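PDB 3JQQ: ferredoxin--NADP reductase, apicoplast from Plasmodium falciparum, which transfers electrons between ferredoxin and NADP(H) in the apicoplast through a bound FAD, and may serve the last step of isoprenoid precursor synthesis. Local coordinates for residues 8-13 with 44-49; 173-178 with 183-188; 262-267 with 294-299; 268-273 with 279-284. The protein carries 1 engineered substitution. All coordinates share one frame; numbering follows the deposited sequence.

Interaction 1 (8-13 with 44-49); sequences NLYTVK and GLFKYL
Tyr10 meets Leu45 and Phe46 with different parts of its side chain. Its hydroxyl reaches the backbone carbonyl of Leu45. The hydrogen bond from Tyr10 OH to Leu45 O is weak, at 3.3 Å. The Leu45 oxygen lies at the ring edge, near the ring plane. The same OH also touches Leu45 CB at 3.7 Å. Nearer its base, Tyr10 CD1 packs on Phe46 CD1 at 3.9 Å. The two rings meet rim to rim, with neither over the face of the other. Their planes are only 14° apart, and their centroids are 6.0 Å apart. The two side chains run past each other in opposite directions. Phe46 CG is anti to its backbone N (chi1 -162°), which swings the ring in toward Tyr10. Beside this pair, Leu9 CD2 rests on Lys47 CB at 3.6 Å. The lysine chain then bends at chi2 (-80°) and carries its amine away from Leu9.

Both segments are loops at the surface of the antiparallel barrel of the FAD domain. Segment 8-13 leads into strand 16-25, and segment 44-49 links strands 35-41 and 53-56. Leu9 and Tyr10 both face Gly155 of strand 150-157 in a classic beta bulge, with Tyr10 backbone-bonded to Gly155. Leu16 touches the side chains of Tyr10, Leu45 and Phe46. Phe46 is buried further by Leu153 and Leu114. Past the contact, Thr11 OG1 accepts from Lys13 N at 3.0 Å, which makes an ST turn. Lys13 is an FAD-binding residue. On the other segment, Tyr48 OH bonds to Ser107 OG.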
# COMPACT_ATOMS: atom_id res chain seq x y z
N ASN B 8 7.23 -20.11 11.56
CA ASN B 8 7.98 -19.53 12.68
C ASN B 8 9.16 -20.35 13.18
O ASN B 8 9.60 -20.19 14.32
CB ASN B 8 7.03 -19.18 13.82
CG ASN B 8 6.22 -17.93 13.54
OD1 ASN B 8 6.72 -16.98 12.95
ND2 ASN B 8 4.95 -17.94 13.95
N LEU B 9 9.68 -21.23 12.33
CA LEU B 9 10.93 -21.92 12.62
C LEU B 9 11.99 -20.87 12.93
O LEU B 9 12.81 -21.05 13.84
CB LEU B 9 11.36 -22.77 11.43
CG LEU B 9 10.99 -24.26 11.48
CD1 LEU B 9 9.57 -24.45 12.00
CD2 LEU B 9 11.16 -24.90 10.10
N TYR B 10 11.98 -19.79 12.16
CA TYR B 10 12.89 -18.69 12.39
C TYR B 10 12.11 -17.42 12.71
O TYR B 10 11.11 -17.11 12.06
CB TYR B 10 13.82 -18.49 11.20
CG TYR B 10 14.66 -19.71 10.94
CD1 TYR B 10 14.30 -20.63 9.96
CD2 TYR B 10 15.78 -19.98 11.71
CE1 TYR B 10 15.06 -21.76 9.74
CE2 TYR B 10 16.55 -21.11 11.50
CZ TYR B 10 16.18 -21.99 10.51
OH TYR B 10 16.93 -23.13 10.29
N THR B 11 12.57 -16.71 13.73
CA THR B 11 11.88 -15.53 14.21
C THR B 11 12.84 -14.35 14.24
O THR B 11 14.00 -14.47 13.86
CB THR B 11 11.34 -15.76 15.63
OG1 THR B 11 12.43 -15.82 16.56
CG2 THR B 11 10.55 -17.05 15.70
N VAL B 12 12.34 -13.21 14.70
CA VAL B 12 13.17 -12.03 14.84
C VAL B 12 14.20 -12.28 15.93
O VAL B 12 15.24 -11.61 15.97
CB VAL B 12 12.33 -10.80 15.20
CG1 VAL B 12 12.98 -9.54 14.66
CG2 VAL B 12 10.91 -10.94 14.65
N LYS B 13 13.92 -13.24 16.80
CA LYS B 13 14.82 -13.60 17.89
C LYS B 13 15.95 -14.51 17.40
O LYS B 13 17.10 -14.34 17.79
CB LYS B 13 14.07 -14.28 19.02
CG LYS B 13 13.17 -13.35 19.83
CD LYS B 13 12.59 -14.06 21.05
CE LYS B 13 11.83 -15.33 20.64
NZ LYS B 13 11.29 -16.08 21.81
N GLY B 44 19.63 -25.37 2.72
CA GLY B 44 18.56 -26.33 2.94
C GLY B 44 17.85 -26.15 4.28
O GLY B 44 16.91 -26.88 4.59
N LEU B 45 18.30 -25.17 5.06
CA LEU B 45 17.80 -24.96 6.42
C LEU B 45 16.44 -24.25 6.53
O LEU B 45 15.72 -24.45 7.50
CB LEU B 45 18.83 -24.20 7.25
CG LEU B 45 19.74 -25.01 8.19
CD1 LEU B 45 19.99 -26.42 7.67
CD2 LEU B 45 21.05 -24.26 8.41
N PHE B 46 16.12 -23.41 5.55
CA PHE B 46 14.84 -22.70 5.58
C PHE B 46 13.73 -23.57 5.03
O PHE B 46 13.76 -23.99 3.86
CB PHE B 46 14.93 -21.38 4.81
CG PHE B 46 13.84 -20.41 5.16
CD1 PHE B 46 13.97 -19.58 6.26
CD2 PHE B 46 12.69 -20.33 4.39
CE1 PHE B 46 12.97 -18.68 6.59
CE2 PHE B 46 11.68 -19.43 4.71
CZ PHE B 46 11.82 -18.61 5.82
N LYS B 47 12.74 -23.85 5.87
CA LYS B 47 11.65 -24.76 5.49
C LYS B 47 10.39 -23.98 5.19
O LYS B 47 9.99 -23.08 5.94
CB LYS B 47 11.40 -25.76 6.62
CG LYS B 47 12.58 -26.65 6.94
CD LYS B 47 12.70 -27.79 5.94
CE LYS B 47 13.87 -28.70 6.29
NZ LYS B 47 13.86 -29.93 5.45
N TYR B 48 9.75 -24.32 4.08
CA TYR B 48 8.55 -23.63 3.66
C TYR B 48 7.77 -24.48 2.68
O TYR B 48 8.32 -25.40 2.06
CB TYR B 48 8.92 -22.29 2.99
CG TYR B 48 9.69 -22.44 1.70
CD1 TYR B 48 11.08 -22.54 1.71
CD2 TYR B 48 9.04 -22.49 0.47
CE1 TYR B 48 11.80 -22.67 0.53
CE2 TYR B 48 9.75 -22.62 -0.71
CZ TYR B 48 11.13 -22.72 -0.67
OH TYR B 48 11.84 -22.85 -1.84
N LEU B 49 6.49 -24.17 2.54
CA LEU B 49 5.67 -24.73 1.49
C LEU B 49 5.46 -23.65 0.45
O LEU B 49 5.52 -22.45 0.76
CB LEU B 49 4.32 -25.18 2.04
CG LEU B 49 4.31 -26.35 3.03
CD1 LEU B 49 2.88 -26.68 3.44
CD2 LEU B 49 4.98 -27.57 2.42

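Interaction 2 (173-178 with 183-188); sequences FIFIAT and SPYISF. With A2P (adenosine-2'-5'-diphosphate), chain J.
Tyr185 and Phe175 pack face against face, though with little overlap. Their planes are 14° from parallel and slid apart, with centroids 4.6 Å apart. The slide brings Phe175 CB over the middle of the tyrosine ring, 3.4 Å from its centroid, as a CH-pi contact. Phe175 CG lies 3.4 Å from Tyr185 CD2. Tyr185 CG is anti to the carbonyl carbon (chi1 -58°), which sends the ring toward the strand. Phe188 comes in at the outer end of the Phe175 ring, on the same side as Tyr185, its CD1 3.8 Å from Phe175 CZ. That pair is oblique, not a stack. The three rings form an aromatic cluster.

At the tyrosine edge, Ala177 CB sits in the ring plane, 3.4 Å from Tyr185 CE1.

One hydrogen bond crosses between the segments. Tyr185 OH donates to Ile176 O at 2.8 Å, from above the carbonyl plane. It ties the phenol of a helix residue to the backbone of the strand. Tyr185 also touches Tyr282 and Cys284 of the neighbouring strand 280-285.

At the end of the strand Thr178 turns to the ligand. Its CB is 3.7 Å from O4' of adenosine-2'-5'-diphosphate. Thr178 OG1 is hydrogen-bonded to the backbone N of Lys286, another residue of the nucleotide pocket.

Strand and helix run roughly antiparallel, joined by a short loop that holds Gly179 and Thr180. This strand, glycine-containing loop and helix form the first beta-alpha unit of the Rossmann-like NADP domain of ferredoxin--NADP reductases, with its nucleotide bound at the strand's C-terminal end.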
# COMPACT_ATOMS: atom_id res chain seq x y z
N PHE B 173 -7.29 -24.26 -11.10
CA PHE B 173 -7.04 -23.03 -10.35
C PHE B 173 -7.41 -21.77 -11.12
O PHE B 173 -7.38 -21.74 -12.35
CB PHE B 173 -5.57 -22.92 -9.95
CG PHE B 173 -5.07 -24.04 -9.08
CD1 PHE B 173 -4.35 -25.09 -9.63
CD2 PHE B 173 -5.31 -24.04 -7.72
CE1 PHE B 173 -3.88 -26.12 -8.83
CE2 PHE B 173 -4.84 -25.07 -6.92
CZ PHE B 173 -4.13 -26.11 -7.48
N ILE B 174 -7.76 -20.73 -10.37
CA ILE B 174 -7.79 -19.37 -10.88
C ILE B 174 -6.87 -18.53 -10.00
O ILE B 174 -7.14 -18.36 -8.81
CB ILE B 174 -9.20 -18.76 -10.85
CG1 ILE B 174 -10.13 -19.50 -11.81
CG2 ILE B 174 -9.16 -17.27 -11.18
CD1 ILE B 174 -11.59 -19.12 -11.66
N PHE B 175 -5.78 -18.04 -10.57
CA PHE B 175 -4.86 -17.17 -9.83
C PHE B 175 -5.07 -15.72 -10.26
O PHE B 175 -5.05 -15.42 -11.45
CB PHE B 175 -3.40 -17.56 -10.07
CG PHE B 175 -3.07 -18.98 -9.69
CD1 PHE B 175 -2.20 -19.73 -10.47
CD2 PHE B 175 -3.62 -19.57 -8.56
CE1 PHE B 175 -1.88 -21.03 -10.13
CE2 PHE B 175 -3.30 -20.87 -8.22
CZ PHE B 175 -2.43 -21.61 -9.00
N ILE B 176 -5.25 -14.84 -9.29
CA ILE B 176 -5.41 -13.41 -9.58
C ILE B 176 -4.30 -12.62 -8.89
O ILE B 176 -4.07 -12.76 -7.70
CB ILE B 176 -6.80 -12.91 -9.13
CG1 ILE B 176 -7.89 -13.62 -9.94
CG2 ILE B 176 -6.90 -11.40 -9.31
CD1 ILE B 176 -9.29 -13.41 -9.39
N ALA B 177 -3.59 -11.80 -9.67
CA ALA B 177 -2.41 -11.11 -9.14
C ALA B 177 -2.25 -9.67 -9.63
O ALA B 177 -2.75 -9.29 -10.69
CB ALA B 177 -1.15 -11.91 -9.45
N THR B 178 -1.53 -8.88 -8.84
CA THR B 178 -1.04 -7.57 -9.26
C THR B 178 0.41 -7.43 -8.82
O THR B 178 0.77 -7.84 -7.72
CB THR B 178 -1.87 -6.41 -8.67
OG1 THR B 178 -1.77 -6.43 -7.24
CG2 THR B 178 -3.33 -6.51 -9.09
N SER B 183 4.21 -13.67 -7.39
CA SER B 183 5.25 -14.50 -6.76
C SER B 183 4.81 -15.89 -6.30
O SER B 183 5.39 -16.89 -6.72
CB SER B 183 5.94 -13.74 -5.63
OG SER B 183 6.94 -12.87 -6.14
N PRO B 184 3.80 -15.97 -5.41
CA PRO B 184 3.40 -17.30 -4.94
C PRO B 184 2.82 -18.16 -6.06
O PRO B 184 2.82 -19.39 -5.96
CB PRO B 184 2.33 -17.00 -3.89
CG PRO B 184 1.81 -15.65 -4.26
CD PRO B 184 2.98 -14.90 -4.82
N TYR B 185 2.32 -17.52 -7.12
CA TYR B 185 1.78 -18.27 -8.25
C TYR B 185 2.91 -18.88 -9.07
O TYR B 185 2.76 -19.96 -9.65
CB TYR B 185 0.89 -17.37 -9.12
CG TYR B 185 -0.28 -16.77 -8.38
CD1 TYR B 185 -0.65 -15.45 -8.59
CD2 TYR B 185 -1.00 -17.51 -7.45
CE1 TYR B 185 -1.72 -14.89 -7.91
CE2 TYR B 185 -2.07 -16.96 -6.77
CZ TYR B 185 -2.42 -15.65 -7.00
OH TYR B 185 -3.49 -15.10 -6.32
N ILE B 186 4.04 -18.18 -9.13
CA ILE B 186 5.24 -18.72 -9.76
C ILE B 186 5.72 -19.93 -8.97
O ILE B 186 6.12 -20.95 -9.55
CB ILE B 186 6.37 -17.67 -9.82
CG1 ILE B 186 5.92 -16.45 -10.64
CG2 ILE B 186 7.64 -18.27 -10.39
CD1 ILE B 186 5.36 -16.79 -12.00
N SER B 187 5.66 -19.82 -7.65
CA SER B 187 6.03 -20.92 -6.76
C SER B 187 5.13 -22.13 -7.02
O SER B 187 5.61 -23.25 -7.21
CB SER B 187 5.92 -20.49 -5.30
OG SER B 187 6.22 -21.56 -4.42
N PHE B 188 3.83 -21.88 -7.03
CA PHE B 188 2.86 -22.93 -7.35
C PHE B 188 3.18 -23.62 -8.67
O PHE B 188 3.22 -24.85 -8.75
CB PHE B 188 1.44 -22.36 -7.40
CG PHE B 188 0.94 -21.84 -6.08
CD1 PHE B 188 -0.16 -21.00 -6.03
CD2 PHE B 188 1.58 -22.17 -4.89
CE1 PHE B 188 -0.63 -20.51 -4.82
CE2 PHE B 188 1.12 -21.68 -3.68
CZ PHE B 188 0.01 -20.85 -3.65
P1 A2P J . -1.42 1.75 -11.52
O1P A2P J . -2.71 2.51 -11.70
O2P A2P J . -0.81 1.90 -10.15
O3P A2P J . -0.44 1.91 -12.66
P2 A2P J . 2.21 -1.99 -8.02
O4P A2P J . 2.36 -3.37 -7.43
O5P A2P J . 1.86 -0.91 -7.02
O6P A2P J . 3.30 -1.61 -9.00
O5' A2P J . 0.89 -2.10 -8.93
C5' A2P J . 0.63 -3.28 -9.69
C4' A2P J . -0.52 -3.03 -10.65
O4' A2P J . -1.75 -2.96 -9.92
C3' A2P J . -0.36 -1.71 -11.38
O3' A2P J . -0.73 -1.91 -12.75
C2' A2P J . -1.35 -0.78 -10.72
O2' A2P J . -1.86 0.20 -11.62
C1' A2P J . -2.44 -1.79 -10.37
N9 A2P J . -3.44 -1.23 -9.43
C8 A2P J . -3.37 -0.04 -8.80
N7 A2P J . -4.47 0.16 -8.03
C5 A2P J . -5.27 -0.92 -8.17
C6 A2P J . -6.58 -1.36 -7.64
N6 A2P J . -7.28 -0.60 -6.77
N1 A2P J . -7.05 -2.57 -8.04
C2 A2P J . -6.36 -3.35 -8.89
N3 A2P J . -5.17 -3.01 -9.41
C4 A2P J . -4.58 -1.83 -9.09

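Interaction 3 (262-267 with 294-299); sequences EIYKRK and MDILKS
The ring of Tyr264 has Lys267 on one face and Ile296 set obliquely to it. Lys267 CD lies 4.0 Å above the ring plane, toward the rim. Ile296 CD1 comes to 3.3 Å from Tyr264 CD1. The other flat group, the guanidinium of Arg266, takes the carboxylate of Glu262 at its edge. Arg266 NE bonds to Glu262 OE2 at 2.7 Å, nearly in the guanidinium plane. The oxygen uses its syn lone pair. This salt bridge lies within one segment, spanning the last turn of helix 259-265.

Ile296 carries the contact between the segments. Its CD1 wedges between Tyr264 and Lys267, 3.3 Å from Lys267 CB, tighter than usual for two carbons. Its CG2 lies 3.5 Å from the same CB. CG1 of Ile296 is anti to the carbonyl carbon (chi1 -57°) and the chain runs straight on, which carries CD1 into the corner between helices 259-265 and 267-276. No hydrogen bond crosses here. At the end of helix 289-298, Asp295 O accepts from both Ser299 N and Ser299 OG, from opposite faces of its plane. The OG bond is 3.2 Å.

Asn251 of the second subunit packs on Tyr264 and Asp295. The contact is plain helix packing on the outer side of the NADP domain. Helix 289-298 meets the corner where helix 259-265 ends and Arg266, leaving helical geometry, stands at the N-cap position of helix 267-276.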
# COMPACT_ATOMS: atom_id res chain seq x y z
N GLU B 262 -11.53 -6.44 -15.68
CA GLU B 262 -11.36 -7.40 -16.74
C GLU B 262 -12.18 -8.63 -16.41
O GLU B 262 -12.90 -9.18 -17.26
CB GLU B 262 -9.88 -7.79 -16.85
CG GLU B 262 -9.33 -7.82 -18.26
CD GLU B 262 -10.18 -8.63 -19.21
OE1 GLU B 262 -10.58 -8.10 -20.27
OE2 GLU B 262 -10.46 -9.81 -18.90
N ILE B 263 -12.08 -9.06 -15.16
CA ILE B 263 -12.82 -10.21 -14.68
C ILE B 263 -14.32 -9.95 -14.71
O ILE B 263 -15.11 -10.82 -15.08
CB ILE B 263 -12.36 -10.62 -13.27
CG1 ILE B 263 -10.91 -11.08 -13.30
CG2 ILE B 263 -13.26 -11.71 -12.71
CD1 ILE B 263 -10.33 -11.40 -11.93
N TYR B 264 -14.72 -8.74 -14.33
CA TYR B 264 -16.14 -8.37 -14.39
C TYR B 264 -16.62 -8.29 -15.83
O TYR B 264 -17.79 -8.54 -16.12
CB TYR B 264 -16.42 -7.06 -13.65
CG TYR B 264 -17.90 -6.80 -13.44
CD1 TYR B 264 -18.56 -7.30 -12.33
CD2 TYR B 264 -18.64 -6.07 -14.37
CE1 TYR B 264 -19.91 -7.07 -12.13
CE2 TYR B 264 -19.99 -5.83 -14.18
CZ TYR B 264 -20.62 -6.34 -13.06
OH TYR B 264 -21.97 -6.11 -12.87
N LYS B 265 -15.71 -7.94 -16.73
CA LYS B 265 -16.02 -7.89 -18.15
C LYS B 265 -16.42 -9.28 -18.65
O LYS B 265 -17.35 -9.42 -19.45
CB LYS B 265 -14.81 -7.38 -18.94
CG LYS B 265 -15.13 -6.91 -20.35
CD LYS B 265 -13.85 -6.61 -21.12
CE LYS B 265 -14.10 -5.62 -22.25
NZ LYS B 265 -15.13 -6.11 -23.21
N ARG B 266 -15.72 -10.30 -18.17
CA ARG B 266 -16.09 -11.68 -18.49
C ARG B 266 -16.48 -12.46 -17.24
O ARG B 266 -15.87 -13.48 -16.92
CB ARG B 266 -14.98 -12.40 -19.25
CG ARG B 266 -13.56 -11.96 -18.93
CD ARG B 266 -12.57 -12.78 -19.74
NE ARG B 266 -11.39 -12.02 -20.15
CZ ARG B 266 -10.61 -12.35 -21.17
NH1 ARG B 266 -10.88 -13.42 -21.90
NH2 ARG B 266 -9.55 -11.60 -21.48
N LYS B 267 -17.51 -11.98 -16.54
CA LYS B 267 -17.90 -12.58 -15.27
C LYS B 267 -18.59 -13.94 -15.40
O LYS B 267 -18.44 -14.80 -14.53
CB LYS B 267 -18.75 -11.62 -14.43
CG LYS B 267 -20.14 -11.32 -14.97
CD LYS B 267 -20.91 -10.43 -14.00
CE LYS B 267 -22.33 -10.18 -14.46
NZ LYS B 267 -22.38 -9.39 -15.72
N MET B 294 -15.55 -11.00 -5.54
CA MET B 294 -16.40 -11.70 -4.60
C MET B 294 -17.87 -11.54 -4.88
O MET B 294 -18.59 -12.47 -4.76
CB MET B 294 -16.09 -11.29 -3.18
CG MET B 294 -14.76 -11.79 -2.71
SD MET B 294 -14.65 -13.56 -2.77
CE MET B 294 -15.06 -13.99 -1.10
N ASP B 295 -18.27 -10.36 -5.29
CA ASP B 295 -19.64 -10.05 -5.56
C ASP B 295 -20.23 -10.87 -6.67
O ASP B 295 -21.32 -11.33 -6.57
CB ASP B 295 -19.80 -8.57 -5.87
CG ASP B 295 -20.19 -7.79 -4.65
OD1 ASP B 295 -21.25 -8.11 -4.09
OD2 ASP B 295 -19.45 -6.86 -4.24
N ILE B 296 -19.49 -11.07 -7.72
CA ILE B 296 -19.96 -11.88 -8.83
C ILE B 296 -20.20 -13.30 -8.35
O ILE B 296 -21.19 -13.94 -8.71
CB ILE B 296 -18.93 -11.90 -9.98
CG1 ILE B 296 -18.63 -10.48 -10.45
CG2 ILE B 296 -19.45 -12.75 -11.14
CD1 ILE B 296 -17.63 -10.41 -11.59
N LEU B 297 -19.28 -13.80 -7.52
CA LEU B 297 -19.41 -15.12 -6.93
C LEU B 297 -20.62 -15.18 -6.01
O LEU B 297 -21.35 -16.18 -5.99
CB LEU B 297 -18.14 -15.48 -6.15
CG LEU B 297 -16.84 -15.52 -6.95
CD1 LEU B 297 -15.66 -15.81 -6.04
CD2 LEU B 297 -16.93 -16.55 -8.07
N LYS B 298 -20.85 -14.10 -5.27
CA LYS B 298 -21.93 -14.02 -4.33
C LYS B 298 -23.28 -14.10 -5.01
O LYS B 298 -24.17 -14.77 -4.53
CB LYS B 298 -21.82 -12.75 -3.49
CG LYS B 298 -21.08 -12.90 -2.17
CD LYS B 298 -21.39 -11.74 -1.20
CE LYS B 298 -21.34 -12.18 0.29
NZ LYS B 298 -22.07 -11.26 1.24
N SER B 299 -23.43 -13.44 -6.15
CA SER B 299 -24.68 -13.46 -6.90
C SER B 299 -24.49 -14.09 -8.28
O SER B 299 -24.26 -15.30 -8.39
CB SER B 299 -25.25 -12.05 -7.05
OG SER B 299 -24.34 -11.20 -7.72

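Interaction 4 (268-273 with 279-284); sequences TEFLNL and CELYIC
Cys279 SG lies 3.3 Å from the carbonyl oxygen of Leu273, the shortest approach between the segments. The cysteine torsion (chi1 -78°) sets SG beside its own backbone N, where it meets Leu273 O. The sulfur also sits 4.4 Å from Leu273 CB, a looser apolar touch. These residues have the nearest CA atoms of the two segments; from Cys279 the chain enters the strand.

One turn earlier in the helix, Phe270 makes the second contact. Its CG is anti to the backbone N (chi1 174°), and the ring stretches out to Leu281. Both leucine methyls meet the end of the ring. Leu281 CD2 lies 3.7 Å from Phe270 CZ, at the edge and near the ring plane. Leu281 CD1 lies 3.8 Å from the same CZ. The two side chains cross at about a right angle. On the outer side of the helix, Thr268 OG1 donates to Glu269 OE1 at 2.9 Å, from above the carboxylate plane.

Helix 267-276 thus packs on the parallel sheet of the Rossmann-like NADP domain, at the start of strand 280-285, the strand that follows it in the chain. That strand runs between 173-178 and 311-315 in the sheet. Ile174 of the first of these touches both Phe270 and Leu281. Leu297 of helix 289-298 does the same.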
# COMPACT_ATOMS: atom_id res chain seq x y z
N THR B 268 -19.34 -14.15 -16.49
CA THR B 268 -20.02 -15.43 -16.69
C THR B 268 -19.04 -16.58 -16.90
O THR B 268 -19.23 -17.67 -16.37
CB THR B 268 -21.04 -15.37 -17.86
OG1 THR B 268 -20.47 -14.64 -18.95
CG2 THR B 268 -22.33 -14.69 -17.42
N GLU B 269 -17.99 -16.32 -17.68
CA GLU B 269 -16.95 -17.32 -17.93
C GLU B 269 -16.14 -17.60 -16.66
O GLU B 269 -15.75 -18.74 -16.40
CB GLU B 269 -16.03 -16.87 -19.07
CG GLU B 269 -16.61 -17.11 -20.46
CD GLU B 269 -17.81 -16.24 -20.77
OE1 GLU B 269 -17.93 -15.15 -20.18
OE2 GLU B 269 -18.63 -16.65 -21.62
N PHE B 270 -15.88 -16.56 -15.89
CA PHE B 270 -15.20 -16.70 -14.60
C PHE B 270 -16.07 -17.53 -13.66
O PHE B 270 -15.59 -18.43 -12.98
CB PHE B 270 -14.92 -15.31 -14.00
CG PHE B 270 -14.35 -15.35 -12.61
CD1 PHE B 270 -12.99 -15.54 -12.40
CD2 PHE B 270 -15.17 -15.16 -11.50
CE1 PHE B 270 -12.47 -15.56 -11.12
CE2 PHE B 270 -14.64 -15.18 -10.22
CZ PHE B 270 -13.29 -15.38 -10.03
N LEU B 271 -17.37 -17.22 -13.65
CA LEU B 271 -18.35 -18.00 -12.90
C LEU B 271 -18.33 -19.46 -13.33
O LEU B 271 -18.33 -20.36 -12.49
CB LEU B 271 -19.75 -17.41 -13.09
CG LEU B 271 -20.26 -16.47 -12.00
CD1 LEU B 271 -21.34 -15.54 -12.54
CD2 LEU B 271 -20.77 -17.26 -10.80
N ASN B 272 -18.33 -19.70 -14.64
CA ASN B 272 -18.32 -21.05 -15.17
C ASN B 272 -17.05 -21.82 -14.81
O ASN B 272 -17.09 -23.01 -14.52
CB ASN B 272 -18.53 -21.05 -16.69
CG ASN B 272 -19.99 -20.89 -17.08
OD1 ASN B 272 -20.33 -20.83 -18.26
ND2 ASN B 272 -20.87 -20.82 -16.08
N LEU B 273 -15.91 -21.12 -14.82
CA LEU B 273 -14.64 -21.73 -14.42
C LEU B 273 -14.66 -22.13 -12.95
O LEU B 273 -14.31 -23.26 -12.60
CB LEU B 273 -13.46 -20.79 -14.69
CG LEU B 273 -12.84 -20.83 -16.09
CD1 LEU B 273 -11.83 -19.71 -16.24
CD2 LEU B 273 -12.21 -22.18 -16.36
N CYS B 279 -12.76 -24.85 -9.46
CA CYS B 279 -11.50 -24.13 -9.32
C CYS B 279 -11.23 -23.61 -7.92
O CYS B 279 -12.12 -23.08 -7.26
CB CYS B 279 -11.44 -22.95 -10.30
SG CYS B 279 -11.08 -23.38 -12.01
N GLU B 280 -9.99 -23.76 -7.47
CA GLU B 280 -9.51 -23.05 -6.30
C GLU B 280 -9.17 -21.63 -6.73
O GLU B 280 -8.42 -21.42 -7.68
CB GLU B 280 -8.27 -23.72 -5.71
CG GLU B 280 -8.56 -25.02 -4.96
CD GLU B 280 -9.27 -24.78 -3.63
OE1 GLU B 280 -8.96 -23.77 -2.96
OE2 GLU B 280 -10.13 -25.61 -3.27
N LEU B 281 -9.75 -20.65 -6.04
CA LEU B 281 -9.58 -19.25 -6.41
C LEU B 281 -8.58 -18.55 -5.49
O LEU B 281 -8.72 -18.60 -4.26
CB LEU B 281 -10.93 -18.53 -6.38
CG LEU B 281 -10.95 -17.03 -6.70
CD1 LEU B 281 -10.38 -16.77 -8.09
CD2 LEU B 281 -12.36 -16.49 -6.59
N TYR B 282 -7.58 -17.91 -6.07
CA TYR B 282 -6.56 -17.21 -5.30
C TYR B 282 -6.50 -15.74 -5.69
O TYR B 282 -6.59 -15.40 -6.87
CB TYR B 282 -5.19 -17.85 -5.52
CG TYR B 282 -5.02 -19.19 -4.84
CD1 TYR B 282 -5.62 -20.33 -5.35
CD2 TYR B 282 -4.26 -19.31 -3.69
CE1 TYR B 282 -5.47 -21.55 -4.74
CE2 TYR B 282 -4.10 -20.53 -3.06
CZ TYR B 282 -4.71 -21.65 -3.59
OH TYR B 282 -4.56 -22.87 -2.98
N ILE B 283 -6.33 -14.88 -4.70
CA ILE B 283 -6.19 -13.46 -4.94
C ILE B 283 -5.02 -12.90 -4.14
O ILE B 283 -5.03 -12.94 -2.91
CB ILE B 283 -7.48 -12.69 -4.57
CG1 ILE B 283 -8.63 -13.13 -5.48
CG2 ILE B 283 -7.25 -11.19 -4.67
CD1 ILE B 283 -10.00 -12.71 -4.98
N CYS B 284 -4.01 -12.42 -4.84
CA CYS B 284 -2.82 -11.87 -4.20
C CYS B 284 -2.42 -10.53 -4.79
O CYS B 284 -2.15 -10.41 -5.99
CB CYS B 284 -1.65 -12.85 -4.30
SG CYS B 284 -0.19 -12.34 -3.35

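How the interactions relate
From the N terminus, interaction 1 closes first, drawing the loop before the first barrel strand onto the 44-49 loop. It stands apart in the FAD domain, its nearest atoms about 5 Å from interaction 2. The other three belong to the NADP domain. Interaction 2 closes a short strand-to-helix loop near the chain's centre. Interaction 3 then closes a longer one, and interaction 4 opens and closes inside it. Strands 173-178 and 280-285 are sheet neighbours, which joins interactions 2 and 4. Ile176 packs on Ile263, joining 2 to 3. Ile263 packs on Phe270 and Ile296 on Leu271, joining 3 to 4.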